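Local coordinates for putative ring-cleaving dioxygenase mhqO (Bacillus subtilis subsp. subtilis, PDB 3OAJ), which is a putative iron-dependent extradiol dioxygenase that may cleave the rings of aromatic compounds and so contribute to their degradation, at residues Gly8-Ile12 and Glu266-Asp270; His18-Asp24 and Leu305-Arg310; Ala27-Arg33 and Asn138-Phe142; Arg111-Tyr116 and Lys182-Arg188; Leu160-Pro164 and Leu203-Arg208. All coordinates share one frame; numbering follows the deposited sequence.

Contact 1: residues Gly8-Ile12 and Glu266-Asp270; sequences GIHHI and EIATD. With ZN (zinc ion), chain C.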
# COMPACT_ATOMS: atom_id res chain seq x y z
N GLY A 8 5.70 10.77 2.65
CA GLY A 8 4.69 10.12 1.81
C GLY A 8 4.28 8.77 2.34
O GLY A 8 4.59 8.42 3.49
N ILE A 9 3.61 7.99 1.50
CA ILE A 9 3.17 6.66 1.88
C ILE A 9 4.39 5.74 2.14
O ILE A 9 5.38 5.74 1.38
CB ILE A 9 2.30 6.05 0.77
CG1 ILE A 9 1.02 6.89 0.55
CG2 ILE A 9 1.98 4.57 1.04
CD1 ILE A 9 0.29 6.57 -0.77
N HIS A 10 4.30 4.98 3.24
CA HIS A 10 5.22 3.90 3.56
C HIS A 10 4.71 2.61 2.92
O HIS A 10 5.39 2.01 2.11
CB HIS A 10 5.37 3.77 5.09
CG HIS A 10 6.40 2.77 5.52
ND1 HIS A 10 6.18 1.41 5.49
CD2 HIS A 10 7.65 2.94 6.03
CE1 HIS A 10 7.26 0.78 5.92
NE2 HIS A 10 8.15 1.69 6.28
N HIS A 11 3.50 2.20 3.29
CA HIS A 11 2.87 1.02 2.69
C HIS A 11 1.36 1.17 2.81
O HIS A 11 0.87 2.04 3.52
CB HIS A 11 3.33 -0.29 3.36
CG HIS A 11 2.95 -0.41 4.81
ND1 HIS A 11 3.75 0.06 5.83
CD2 HIS A 11 1.89 -0.99 5.40
CE1 HIS A 11 3.19 -0.22 6.99
NE2 HIS A 11 2.06 -0.86 6.77
N ILE A 12 0.65 0.32 2.07
CA ILE A 12 -0.78 0.19 2.18
C ILE A 12 -1.07 -1.29 2.42
O ILE A 12 -0.42 -2.17 1.86
CB ILE A 12 -1.46 0.68 0.86
CG1 ILE A 12 -1.35 2.20 0.75
CG2 ILE A 12 -2.91 0.24 0.76
CD1 ILE A 12 -1.60 2.76 -0.64
N GLU A 266 -1.57 5.03 9.70
CA GLU A 266 -0.46 4.46 10.44
C GLU A 266 0.75 5.34 10.17
O GLU A 266 0.83 5.94 9.10
CB GLU A 266 -0.21 3.03 9.95
CG GLU A 266 1.09 2.35 10.45
CD GLU A 266 1.31 0.98 9.87
OE1 GLU A 266 0.47 0.52 9.07
OE2 GLU A 266 2.34 0.37 10.20
N ILE A 267 1.64 5.47 11.14
CA ILE A 267 2.99 6.00 10.88
C ILE A 267 3.95 4.83 11.07
O ILE A 267 3.97 4.21 12.14
CB ILE A 267 3.38 7.17 11.81
CG1 ILE A 267 2.27 8.24 11.87
CG2 ILE A 267 4.79 7.73 11.43
CD1 ILE A 267 1.97 8.94 10.59
N ALA A 268 4.73 4.53 10.03
CA ALA A 268 5.69 3.44 10.02
C ALA A 268 7.08 3.98 9.74
O ALA A 268 7.26 4.84 8.87
CB ALA A 268 5.32 2.43 8.95
N THR A 269 8.06 3.46 10.46
CA THR A 269 9.42 3.90 10.27
C THR A 269 10.02 3.34 8.98
O THR A 269 9.79 2.17 8.63
CB THR A 269 10.32 3.46 11.44
OG1 THR A 269 10.31 2.03 11.56
CG2 THR A 269 9.90 4.10 12.76
N ASP A 270 10.82 4.16 8.29
CA ASP A 270 11.52 3.67 7.10
C ASP A 270 12.41 2.46 7.43
O ASP A 270 12.31 1.43 6.76
CB ASP A 270 12.32 4.77 6.38
CG ASP A 270 11.43 5.75 5.61
OD1 ASP A 270 10.21 5.48 5.45
OD2 ASP A 270 11.94 6.81 5.18
ZN ZN C . 0.61 -1.08 8.27
O HOH W 1 10.36 -0.54 6.38
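H11 and E266 meet at the zinc ion. NE2 of H11 binds the metal at 2.1 Å. OE1 of E266 binds it at 1.8 Å. The two side chains cross at about a right angle, their planes 82° apart. H11 NE2 and E266 OE1 come close because they share the metal, not through a hydrogen bond. H218 is a further protein ligand. H10 is a second-shell residue. Its ND1 accepts a straight bond of 2.8 Å from H11 ND1. H10 ND1 lies in the H11 ring plane, while H11 ND1 is tilted 25° from the H10 plane. This fixes the rotation of the metal-binding imidazole.

The tight part of the contact is the H10 ring. The methyl CB of A268 sits over the centre of one face, 3.6 Å from the ring centroid, a CH-pi contact. The D270 end is looser. H10 NE2 gives only a weak, bent bond to T269 O. It also meets a water that donates to D270 O. D270 is partly exposed, and its carboxylate is held by R222.

H10 and H11 both face A220 of strand 215-223, which lies between strands 9-16 and 264-269, a classic beta bulge. The three ligands come from neighbouring strands of one sheet. This is the two-histidine, one-glutamate metal site typical of extradiol dioxygenases of the vicinal oxygen chelate fold, predicted here to hold iron(II).

Contact 2: residues His18-Asp24 and Leu305-Arg310; sequences HPQENTD and LPFEVR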
# COMPACT_ATOMS: atom_id res chain seq x y z
N HIS A 18 -7.41 -15.76 -1.86
CA HIS A 18 -6.37 -16.79 -1.90
C HIS A 18 -4.97 -16.23 -2.17
O HIS A 18 -4.79 -15.46 -3.13
CB HIS A 18 -6.72 -17.79 -3.00
CG HIS A 18 -6.01 -19.11 -2.89
ND1 HIS A 18 -4.65 -19.24 -3.06
CD2 HIS A 18 -6.48 -20.36 -2.66
CE1 HIS A 18 -4.30 -20.51 -2.92
NE2 HIS A 18 -5.40 -21.21 -2.68
N PRO A 19 -3.96 -16.66 -1.37
CA PRO A 19 -2.59 -16.17 -1.61
C PRO A 19 -2.01 -16.46 -2.99
O PRO A 19 -1.21 -15.66 -3.47
CB PRO A 19 -1.76 -16.85 -0.50
CG PRO A 19 -2.58 -18.03 -0.08
CD PRO A 19 -4.01 -17.62 -0.25
N GLN A 20 -2.37 -17.58 -3.63
CA GLN A 20 -1.85 -17.84 -4.96
C GLN A 20 -2.42 -16.87 -6.00
O GLN A 20 -1.70 -16.40 -6.87
CB GLN A 20 -2.08 -19.30 -5.40
CG GLN A 20 -1.41 -19.64 -6.73
CD GLN A 20 0.11 -19.60 -6.65
OE1 GLN A 20 0.73 -20.51 -6.11
NE2 GLN A 20 0.71 -18.53 -7.16
N GLU A 21 -3.72 -16.58 -5.88
CA GLU A 21 -4.38 -15.61 -6.76
C GLU A 21 -3.80 -14.21 -6.57
O GLU A 21 -3.49 -13.50 -7.54
CB GLU A 21 -5.88 -15.61 -6.49
CG GLU A 21 -6.57 -16.90 -6.87
CD GLU A 21 -8.04 -16.94 -6.46
OE1 GLU A 21 -8.58 -15.88 -6.05
OE2 GLU A 21 -8.64 -18.03 -6.59
N ASN A 22 -3.63 -13.82 -5.31
CA ASN A 22 -3.00 -12.55 -4.96
C ASN A 22 -1.60 -12.45 -5.57
O ASN A 22 -1.28 -11.49 -6.26
CB ASN A 22 -2.95 -12.46 -3.42
CG ASN A 22 -2.24 -11.21 -2.91
OD1 ASN A 22 -1.26 -11.32 -2.18
ND2 ASN A 22 -2.75 -10.05 -3.26
N THR A 23 -0.80 -13.49 -5.38
CA THR A 23 0.57 -13.47 -5.89
C THR A 23 0.62 -13.48 -7.42
O THR A 23 1.45 -12.77 -8.02
CB THR A 23 1.38 -14.67 -5.29
OG1 THR A 23 1.39 -14.54 -3.86
CG2 THR A 23 2.80 -14.71 -5.83
N ASP A 24 -0.22 -14.29 -8.05
CA ASP A 24 -0.26 -14.32 -9.52
C ASP A 24 -0.57 -12.93 -10.07
O ASP A 24 -0.06 -12.57 -11.13
CB ASP A 24 -1.28 -15.33 -10.03
CG ASP A 24 -0.82 -16.77 -9.90
OD1 ASP A 24 0.39 -17.02 -9.67
OD2 ASP A 24 -1.69 -17.65 -10.03
N LEU A 305 -1.64 -22.20 3.42
CA LEU A 305 -1.81 -22.73 2.06
C LEU A 305 -0.52 -22.57 1.27
O LEU A 305 0.08 -21.51 1.29
CB LEU A 305 -2.95 -21.99 1.33
CG LEU A 305 -4.39 -22.30 1.78
CD1 LEU A 305 -5.36 -21.29 1.19
CD2 LEU A 305 -4.80 -23.73 1.41
N PRO A 306 -0.09 -23.63 0.56
CA PRO A 306 1.11 -23.45 -0.24
C PRO A 306 0.83 -22.54 -1.44
O PRO A 306 -0.30 -22.51 -1.97
CB PRO A 306 1.45 -24.87 -0.69
CG PRO A 306 0.14 -25.57 -0.70
CD PRO A 306 -0.61 -25.00 0.46
N PHE A 307 1.85 -21.82 -1.87
CA PHE A 307 1.76 -21.00 -3.06
C PHE A 307 3.16 -20.74 -3.58
O PHE A 307 4.14 -20.85 -2.83
CB PHE A 307 0.99 -19.68 -2.80
CG PHE A 307 1.76 -18.65 -2.02
CD1 PHE A 307 2.47 -17.66 -2.68
CD2 PHE A 307 1.76 -18.66 -0.63
CE1 PHE A 307 3.19 -16.70 -1.98
CE2 PHE A 307 2.48 -17.70 0.09
CZ PHE A 307 3.21 -16.73 -0.59
N GLU A 308 3.27 -20.40 -4.86
CA GLU A 308 4.57 -20.06 -5.42
C GLU A 308 4.53 -18.78 -6.23
O GLU A 308 3.51 -18.46 -6.87
CB GLU A 308 5.18 -21.23 -6.20
CG GLU A 308 4.64 -21.45 -7.61
CD GLU A 308 5.50 -22.41 -8.45
OE1 GLU A 308 5.22 -22.57 -9.65
OE2 GLU A 308 6.46 -23.00 -7.90
N VAL A 309 5.62 -18.04 -6.18
CA VAL A 309 5.80 -16.88 -7.04
C VAL A 309 6.19 -17.45 -8.38
O VAL A 309 7.21 -18.13 -8.50
CB VAL A 309 6.90 -15.96 -6.49
CG1 VAL A 309 7.22 -14.82 -7.47
CG2 VAL A 309 6.49 -15.39 -5.13
N ARG A 310 5.36 -17.20 -9.40
CA ARG A 310 5.59 -17.79 -10.72
C ARG A 310 5.34 -16.81 -11.85
O ARG A 310 4.45 -15.96 -11.77
CB ARG A 310 4.74 -19.06 -10.90
CG ARG A 310 3.25 -18.86 -10.64
CD ARG A 310 2.50 -20.16 -10.61
NE ARG A 310 1.08 -19.91 -10.38
CZ ARG A 310 0.14 -20.84 -10.25
NH1 ARG A 310 0.44 -22.13 -10.34
NH2 ARG A 310 -1.12 -20.48 -10.04
O HOH W 2 2.89 -15.64 -9.42
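Q20 and D24, on the first turns of helix 19-29, hold the extended C-terminal segment 305-310 against the first VOC range. H18 is the N-cap of that helix, and its ND1 accepts from Q20 N in the ring plane.

The amide of Q20 makes paired hydrogen bonds to the backbone of E308. Q20 OE1 accepts from E308 N at 2.8 Å. Q20 NE2 donates to E308 O at 2.8 Å, nearly straight and in the amide plane. A bend at chi2 (66°) turns the amide to this position, so one residue of the tail is gripped at both its N-H and its C=O.

Apolar and CH-pi contacts follow. P19 CB packs over one face of the F307 ring, 4.0 Å from CD2. L305 CD1 makes a CH-pi contact over the H18 ring, and T23 CG2 meets V309 CG2. The F307 ring also meets Y47 edge-to-face.

A salt bridge closes the far end. R310 grips D24 side-on, carboxylate and guanidinium nearly coplanar (20° apart), and Q20 CD lies over one guanidinium face. R310 NE reaches D24 OD1 at 3.1 Å, and R310 NH2 meets the syn lone pair of D24 OD2 at 2.9 Å.

Contact 3: residues Ala27-Arg33 and Asn138-Phe142; sequences AGVLGLR and NTWTF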
# COMPACT_ATOMS: atom_id res chain seq x y z
N ALA A 27 2.73 -10.28 -8.39
CA ALA A 27 4.00 -10.70 -8.99
C ALA A 27 3.85 -11.03 -10.47
O ALA A 27 4.58 -10.49 -11.31
CB ALA A 27 4.61 -11.89 -8.23
N GLY A 28 2.90 -11.90 -10.80
CA GLY A 28 2.72 -12.38 -12.17
C GLY A 28 2.36 -11.30 -13.18
O GLY A 28 2.97 -11.20 -14.25
N VAL A 29 1.35 -10.50 -12.86
CA VAL A 29 0.90 -9.46 -13.79
C VAL A 29 1.65 -8.14 -13.58
O VAL A 29 2.22 -7.58 -14.52
CB VAL A 29 -0.64 -9.28 -13.70
CG1 VAL A 29 -1.12 -8.14 -14.61
CG2 VAL A 29 -1.34 -10.59 -14.08
N LEU A 30 1.70 -7.67 -12.33
CA LEU A 30 2.27 -6.36 -12.05
C LEU A 30 3.79 -6.37 -11.90
O LEU A 30 4.41 -5.31 -11.88
CB LEU A 30 1.60 -5.68 -10.84
CG LEU A 30 0.10 -5.40 -11.00
CD1 LEU A 30 -0.38 -4.57 -9.84
CD2 LEU A 30 -0.20 -4.68 -12.30
N GLY A 31 4.37 -7.57 -11.77
CA GLY A 31 5.82 -7.70 -11.74
C GLY A 31 6.49 -7.28 -10.44
O GLY A 31 7.71 -7.14 -10.42
N LEU A 32 5.71 -7.07 -9.38
CA LEU A 32 6.29 -6.67 -8.09
C LEU A 32 6.99 -7.85 -7.44
O LEU A 32 6.65 -9.02 -7.69
CB LEU A 32 5.22 -6.10 -7.15
CG LEU A 32 4.39 -4.91 -7.64
CD1 LEU A 32 3.47 -4.42 -6.54
CD2 LEU A 32 5.28 -3.79 -8.16
N ARG A 33 7.99 -7.54 -6.62
CA ARG A 33 8.74 -8.55 -5.91
C ARG A 33 8.04 -8.87 -4.61
O ARG A 33 7.65 -7.95 -3.90
CB ARG A 33 10.15 -8.05 -5.63
CG ARG A 33 10.96 -9.02 -4.79
CD ARG A 33 12.38 -8.58 -4.56
NE ARG A 33 13.10 -9.65 -3.86
CZ ARG A 33 14.39 -9.59 -3.51
NH1 ARG A 33 15.11 -8.51 -3.79
NH2 ARG A 33 14.95 -10.64 -2.89
N ASN A 138 12.35 0.86 -10.92
CA ASN A 138 12.30 -0.46 -10.28
C ASN A 138 13.06 -1.44 -11.18
O ASN A 138 12.65 -1.72 -12.30
CB ASN A 138 10.82 -0.88 -10.08
CG ASN A 138 10.66 -2.32 -9.59
OD1 ASN A 138 11.63 -2.97 -9.17
ND2 ASN A 138 9.42 -2.80 -9.59
N THR A 139 14.16 -1.98 -10.66
CA THR A 139 15.03 -2.86 -11.43
C THR A 139 14.70 -4.35 -11.28
O THR A 139 15.44 -5.20 -11.77
CB THR A 139 16.50 -2.61 -11.10
OG1 THR A 139 16.72 -2.83 -9.71
CG2 THR A 139 16.88 -1.16 -11.45
N TRP A 140 13.59 -4.66 -10.61
CA TRP A 140 13.13 -6.05 -10.53
C TRP A 140 12.56 -6.48 -11.87
O TRP A 140 11.48 -6.03 -12.29
CB TRP A 140 12.09 -6.22 -9.43
CG TRP A 140 11.80 -7.67 -9.09
CD1 TRP A 140 10.61 -8.34 -9.30
CD2 TRP A 140 12.67 -8.59 -8.43
NE1 TRP A 140 10.72 -9.63 -8.82
CE2 TRP A 140 11.97 -9.81 -8.29
CE3 TRP A 140 13.99 -8.50 -7.94
CZ2 TRP A 140 12.54 -10.94 -7.69
CZ3 TRP A 140 14.56 -9.64 -7.34
CH2 TRP A 140 13.82 -10.83 -7.22
N THR A 141 13.30 -7.35 -12.54
CA THR A 141 12.85 -7.92 -13.82
C THR A 141 12.10 -9.22 -13.55
O THR A 141 12.61 -10.12 -12.88
CB THR A 141 14.04 -8.13 -14.79
OG1 THR A 141 14.63 -6.86 -15.09
CG2 THR A 141 13.57 -8.77 -16.08
N PHE A 142 10.88 -9.31 -14.07
CA PHE A 142 10.04 -10.48 -13.84
C PHE A 142 9.13 -10.65 -15.04
O PHE A 142 8.30 -9.79 -15.33
CB PHE A 142 9.23 -10.33 -12.55
CG PHE A 142 8.65 -11.62 -12.02
CD1 PHE A 142 9.45 -12.54 -11.35
CD2 PHE A 142 7.29 -11.90 -12.17
CE1 PHE A 142 8.91 -13.73 -10.85
CE2 PHE A 142 6.74 -13.09 -11.68
CZ PHE A 142 7.56 -14.00 -11.01
O HOH W 3 8.99 -5.19 -11.62
O HOH W 4 8.05 -11.00 -8.89
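R33 and W140 stack where the chain leaves helix 19-29 and enters strand 33-39 of the first VOC range. The partner is the loop between strands 126-131 and 153-160, which links the two VOC ranges. N138 forms an Asx turn within this loop, its OD1 accepting from W140 N.

With CG trans to the backbone N (chi1 175°) and the chain extended to NE, R33 runs across one face of the indole. R33 CB sits 3.5 Å from the centroid of the five-membered ring. The guanidinium lies flat further along, its plane 8° from the indole. Its NH1 and NH2 are held by the backbone carbonyls of E54 and Q280.

Van der Waals contacts bring in F142, whose CD2 is 3.2 Å from A27 O. Its CE2 also touches A27 CB.

Two waters make the polar links. One donates to both G31 O and W140 O. The other sits over the centre of the F142 ring, donates to L32 O, and accepts from W140 NE1 at 3.0 Å.

Contact 4: residues Arg111-Tyr116 and Lys182-Arg188; sequences RFGEQY and KEGDFVR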
# COMPACT_ATOMS: atom_id res chain seq x y z
N ARG A 111 -7.39 13.22 -14.80
CA ARG A 111 -7.58 14.30 -13.82
C ARG A 111 -6.27 15.02 -13.57
O ARG A 111 -5.20 14.43 -13.68
CB ARG A 111 -8.20 13.79 -12.51
CG ARG A 111 -7.32 12.84 -11.71
CD ARG A 111 -8.05 12.33 -10.46
NE ARG A 111 -7.15 11.58 -9.60
CZ ARG A 111 -6.81 10.30 -9.75
NH1 ARG A 111 -7.31 9.55 -10.73
NH2 ARG A 111 -5.97 9.77 -8.88
N PHE A 112 -6.36 16.30 -13.23
CA PHE A 112 -5.19 17.14 -13.00
C PHE A 112 -4.15 17.05 -14.13
O PHE A 112 -2.95 17.08 -13.89
CB PHE A 112 -4.55 16.85 -11.64
CG PHE A 112 -5.43 17.18 -10.45
CD1 PHE A 112 -5.49 18.49 -9.95
CD2 PHE A 112 -6.18 16.19 -9.83
CE1 PHE A 112 -6.29 18.80 -8.84
CE2 PHE A 112 -6.98 16.48 -8.73
CZ PHE A 112 -7.05 17.80 -8.24
N GLY A 113 -4.64 16.94 -15.37
CA GLY A 113 -3.78 16.92 -16.56
C GLY A 113 -3.05 15.61 -16.76
O GLY A 113 -2.20 15.50 -17.65
N GLU A 114 -3.37 14.61 -15.94
CA GLU A 114 -2.73 13.30 -16.07
C GLU A 114 -3.70 12.23 -16.52
O GLU A 114 -4.88 12.23 -16.14
CB GLU A 114 -2.09 12.86 -14.75
CG GLU A 114 -0.97 13.77 -14.24
CD GLU A 114 -0.35 13.28 -12.95
OE1 GLU A 114 -1.10 13.03 -11.98
OE2 GLU A 114 0.88 13.15 -12.89
N GLN A 115 -3.19 11.29 -17.30
CA GLN A 115 -3.99 10.17 -17.75
C GLN A 115 -3.75 8.93 -16.88
O GLN A 115 -2.60 8.60 -16.54
CB GLN A 115 -3.72 9.86 -19.23
CG GLN A 115 -4.33 10.91 -20.19
CD GLN A 115 -4.02 10.63 -21.67
OE1 GLN A 115 -3.36 9.64 -22.02
NE2 GLN A 115 -4.49 11.52 -22.55
N TYR A 116 -4.84 8.28 -16.50
CA TYR A 116 -4.80 7.10 -15.62
C TYR A 116 -5.44 5.90 -16.29
O TYR A 116 -6.44 6.04 -16.98
CB TYR A 116 -5.54 7.35 -14.31
CG TYR A 116 -4.89 8.39 -13.43
CD1 TYR A 116 -5.11 9.75 -13.66
CD2 TYR A 116 -4.06 8.01 -12.38
CE1 TYR A 116 -4.51 10.71 -12.86
CE2 TYR A 116 -3.44 8.97 -11.57
CZ TYR A 116 -3.68 10.31 -11.82
OH TYR A 116 -3.07 11.27 -11.03
N LYS A 182 -7.79 21.91 -6.56
CA LYS A 182 -9.03 21.15 -6.67
C LYS A 182 -9.39 21.01 -8.16
O LYS A 182 -9.09 21.89 -8.96
CB LYS A 182 -10.16 21.85 -5.92
CG LYS A 182 -9.93 21.98 -4.41
CD LYS A 182 -11.12 22.60 -3.71
CE LYS A 182 -10.92 22.55 -2.19
NZ LYS A 182 -11.86 23.49 -1.49
N GLU A 183 -10.01 19.89 -8.51
CA GLU A 183 -10.54 19.64 -9.85
C GLU A 183 -11.61 18.57 -9.74
O GLU A 183 -11.43 17.60 -9.01
CB GLU A 183 -9.43 19.18 -10.80
CG GLU A 183 -9.83 19.24 -12.28
CD GLU A 183 -8.78 18.63 -13.20
OE1 GLU A 183 -7.77 19.29 -13.51
OE2 GLU A 183 -8.99 17.50 -13.65
N GLY A 184 -12.73 18.74 -10.43
CA GLY A 184 -13.82 17.78 -10.36
C GLY A 184 -14.23 17.57 -8.92
O GLY A 184 -14.42 18.54 -8.17
N ASP A 185 -14.31 16.31 -8.50
CA ASP A 185 -14.69 16.00 -7.14
C ASP A 185 -13.51 15.73 -6.20
O ASP A 185 -13.66 15.01 -5.21
CB ASP A 185 -15.69 14.83 -7.09
CG ASP A 185 -16.45 14.77 -5.77
OD1 ASP A 185 -16.88 15.83 -5.26
OD2 ASP A 185 -16.61 13.66 -5.23
N PHE A 186 -12.36 16.33 -6.49
CA PHE A 186 -11.14 16.03 -5.73
C PHE A 186 -10.40 17.25 -5.23
O PHE A 186 -10.39 18.29 -5.90
CB PHE A 186 -10.16 15.22 -6.59
CG PHE A 186 -10.70 13.89 -7.03
CD1 PHE A 186 -10.83 12.84 -6.13
CD2 PHE A 186 -11.08 13.70 -8.36
CE1 PHE A 186 -11.33 11.59 -6.54
CE2 PHE A 186 -11.58 12.47 -8.78
CZ PHE A 186 -11.71 11.41 -7.87
N VAL A 187 -9.77 17.12 -4.07
CA VAL A 187 -8.67 18.00 -3.71
C VAL A 187 -7.39 17.16 -3.70
O VAL A 187 -7.40 16.00 -3.25
CB VAL A 187 -8.90 18.78 -2.38
CG1 VAL A 187 -9.10 17.82 -1.22
CG2 VAL A 187 -7.77 19.77 -2.11
N ARG A 188 -6.32 17.73 -4.24
CA ARG A 188 -5.04 17.03 -4.36
C ARG A 188 -3.99 17.62 -3.44
O ARG A 188 -3.85 18.86 -3.34
CB ARG A 188 -4.53 17.08 -5.81
CG ARG A 188 -3.13 16.49 -6.01
CD ARG A 188 -2.85 16.23 -7.48
NE ARG A 188 -3.53 15.01 -7.91
CZ ARG A 188 -3.25 14.33 -9.02
NH1 ARG A 188 -2.29 14.75 -9.83
NH2 ARG A 188 -3.93 13.21 -9.30
O HOH W 5 -7.62 17.37 -16.21
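E183 CB lies over one face of the F112 ring, 3.9 Å from its centroid. R188 CB lies over the opposite face at the same distance, and its guanidinium follows, tilted 21° from the ring. F186 CB is at the ring edge. The R188 guanidinium has F112 CD2 on one face and E114 and Y116 at its edge. R188 NH1 makes a salt bridge to E114 OE1 at 3.0 Å, from above the carboxylate plane; E114 OE2 pairs with R132. R188 NH2 donates to Y116 OH at 2.7 Å.

Two beta hairpins meet here, one with a type I' turn from R111 to E114, the other with a type II' turn from E183 to F186. They come from the two VOC ranges and lie near opposite ends of one eight-stranded sheet.

R111 NE and R188 NH2 are 3.6 Å apart, but D200 pairs with both arginines. Exposed E183 accepts through OE2 from F112 N at 2.9 Å, from above its carboxylate plane. A water links E183 OE2 to G113 N.

Contact 5: residues Leu160-Pro164 and Leu203-Arg208; sequences LSEQP and LTPIGR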
# COMPACT_ATOMS: atom_id res chain seq x y z
N LEU A 160 -11.30 8.07 0.53
CA LEU A 160 -12.74 8.26 0.70
C LEU A 160 -12.99 8.50 2.18
O LEU A 160 -12.85 7.60 3.00
CB LEU A 160 -13.50 7.01 0.24
CG LEU A 160 -13.14 6.46 -1.15
CD1 LEU A 160 -13.96 5.21 -1.43
CD2 LEU A 160 -13.40 7.51 -2.23
N SER A 161 -13.31 9.74 2.52
CA SER A 161 -13.44 10.16 3.90
C SER A 161 -14.90 10.42 4.27
O SER A 161 -15.66 10.99 3.48
CB SER A 161 -12.62 11.44 4.12
OG SER A 161 -12.88 12.02 5.38
N GLU A 162 -15.30 10.02 5.48
CA GLU A 162 -16.64 10.37 5.97
C GLU A 162 -16.76 11.87 6.23
O GLU A 162 -17.85 12.42 6.21
CB GLU A 162 -17.00 9.60 7.24
CG GLU A 162 -17.22 8.11 7.04
CD GLU A 162 -17.75 7.43 8.29
OE1 GLU A 162 -18.26 8.12 9.19
OE2 GLU A 162 -17.65 6.19 8.36
N GLN A 163 -15.62 12.52 6.47
CA GLN A 163 -15.56 13.95 6.78
C GLN A 163 -14.39 14.62 6.06
O GLN A 163 -13.36 14.90 6.68
CB GLN A 163 -15.43 14.18 8.29
CG GLN A 163 -16.63 13.74 9.11
CD GLN A 163 -16.56 14.32 10.50
OE1 GLN A 163 -16.77 15.52 10.71
NE2 GLN A 163 -16.24 13.48 11.47
N PRO A 164 -14.53 14.85 4.75
CA PRO A 164 -13.39 15.30 3.95
C PRO A 164 -12.75 16.61 4.43
O PRO A 164 -11.54 16.77 4.27
CB PRO A 164 -14.00 15.47 2.55
CG PRO A 164 -15.17 14.57 2.53
CD PRO A 164 -15.71 14.56 3.92
N LEU A 203 -14.20 14.75 -2.41
CA LEU A 203 -14.82 15.80 -1.62
C LEU A 203 -16.27 15.53 -1.26
O LEU A 203 -16.82 16.19 -0.37
CB LEU A 203 -14.65 17.16 -2.30
CG LEU A 203 -13.21 17.66 -2.16
CD1 LEU A 203 -12.95 18.82 -3.08
CD2 LEU A 203 -12.87 18.04 -0.72
N THR A 204 -16.88 14.57 -1.94
CA THR A 204 -18.26 14.20 -1.62
C THR A 204 -18.33 12.76 -1.12
O THR A 204 -17.95 11.83 -1.84
CB THR A 204 -19.24 14.44 -2.80
OG1 THR A 204 -18.89 13.60 -3.90
CG2 THR A 204 -19.23 15.90 -3.23
N PRO A 205 -18.80 12.57 0.13
CA PRO A 205 -19.03 11.23 0.70
C PRO A 205 -19.94 10.37 -0.18
O PRO A 205 -20.97 10.86 -0.66
CB PRO A 205 -19.71 11.53 2.04
CG PRO A 205 -19.20 12.88 2.43
CD PRO A 205 -19.01 13.63 1.14
N ILE A 206 -19.55 9.11 -0.39
CA ILE A 206 -20.33 8.15 -1.20
C ILE A 206 -20.98 7.04 -0.38
O ILE A 206 -21.39 6.01 -0.93
CB ILE A 206 -19.48 7.50 -2.32
CG1 ILE A 206 -18.25 6.76 -1.74
CG2 ILE A 206 -19.10 8.53 -3.38
CD1 ILE A 206 -17.80 5.57 -2.57
N GLY A 207 -21.09 7.24 0.93
CA GLY A 207 -21.64 6.22 1.81
C GLY A 207 -20.55 5.34 2.40
O GLY A 207 -19.55 5.04 1.74
N ARG A 208 -20.76 4.92 3.64
CA ARG A 208 -19.75 4.18 4.41
C ARG A 208 -19.40 2.83 3.79
O ARG A 208 -20.26 2.13 3.25
CB ARG A 208 -20.21 4.00 5.86
CG ARG A 208 -20.34 5.32 6.62
CD ARG A 208 -21.52 5.29 7.57
NE ARG A 208 -22.09 6.63 7.75
CZ ARG A 208 -22.11 7.31 8.90
NH1 ARG A 208 -21.60 6.78 10.01
NH2 ARG A 208 -22.66 8.51 8.94
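P164 packs against L203 and P205 at the centre of this contact. P164 CD is 4.2 Å from P205 CG, and P164 CG lies 3.7 Å from L203 O. P164 CB also touches L203 CD2. Both segments are loops of the second VOC range. One joins strand 153-160 to helix 164-174, and the other follows strand 198-202. Those strands are neighbours in the sheet.

To one side, L160 CD1 touches I206 CD1 at 4.0 Å, the two chains meeting at a slant. I206 places CG1 between the backbone N and the carbonyl carbon (chi1 58°) to get there. S161 makes an ST turn that leads into the helix. Its OG accepts from Q163 N, the N-cap residue, and is also hydrogen-bonded to T167 OG1.

The polar edge is E162 with R208, crossing at about a right angle. E162 OE2 rests against the aliphatic part of R208, 3.3 Å from CG. E162 OE1 lies over the guanidinium face, 3.7 Å from R208 NH1, a long charge pair with no N-H aimed at it.

How the contacts relate
Contact 1 lies nearest the middle of the chain and joins strands 9-16 and 264-269 of one eight-stranded sheet. The other four are centred about 21 to 25 Å from it. Contacts 2 and 3 share helix 19-29 and touch where V309 packs on F142. Contacts 4 and 5 also touch, through D185, contact 4 on end hairpins of the second sheet and contact 5 in loops that leave it. Contacts 2 and 4 lie about 35 Å apart between centres. Along the chain, contacts 3, 4 and 5 are nested within contact 1, while contacts 1 and 2 cross. Both sheets mix strands of the two VOC ranges; the metal site takes H11 from the first and H218 and E266 from the second.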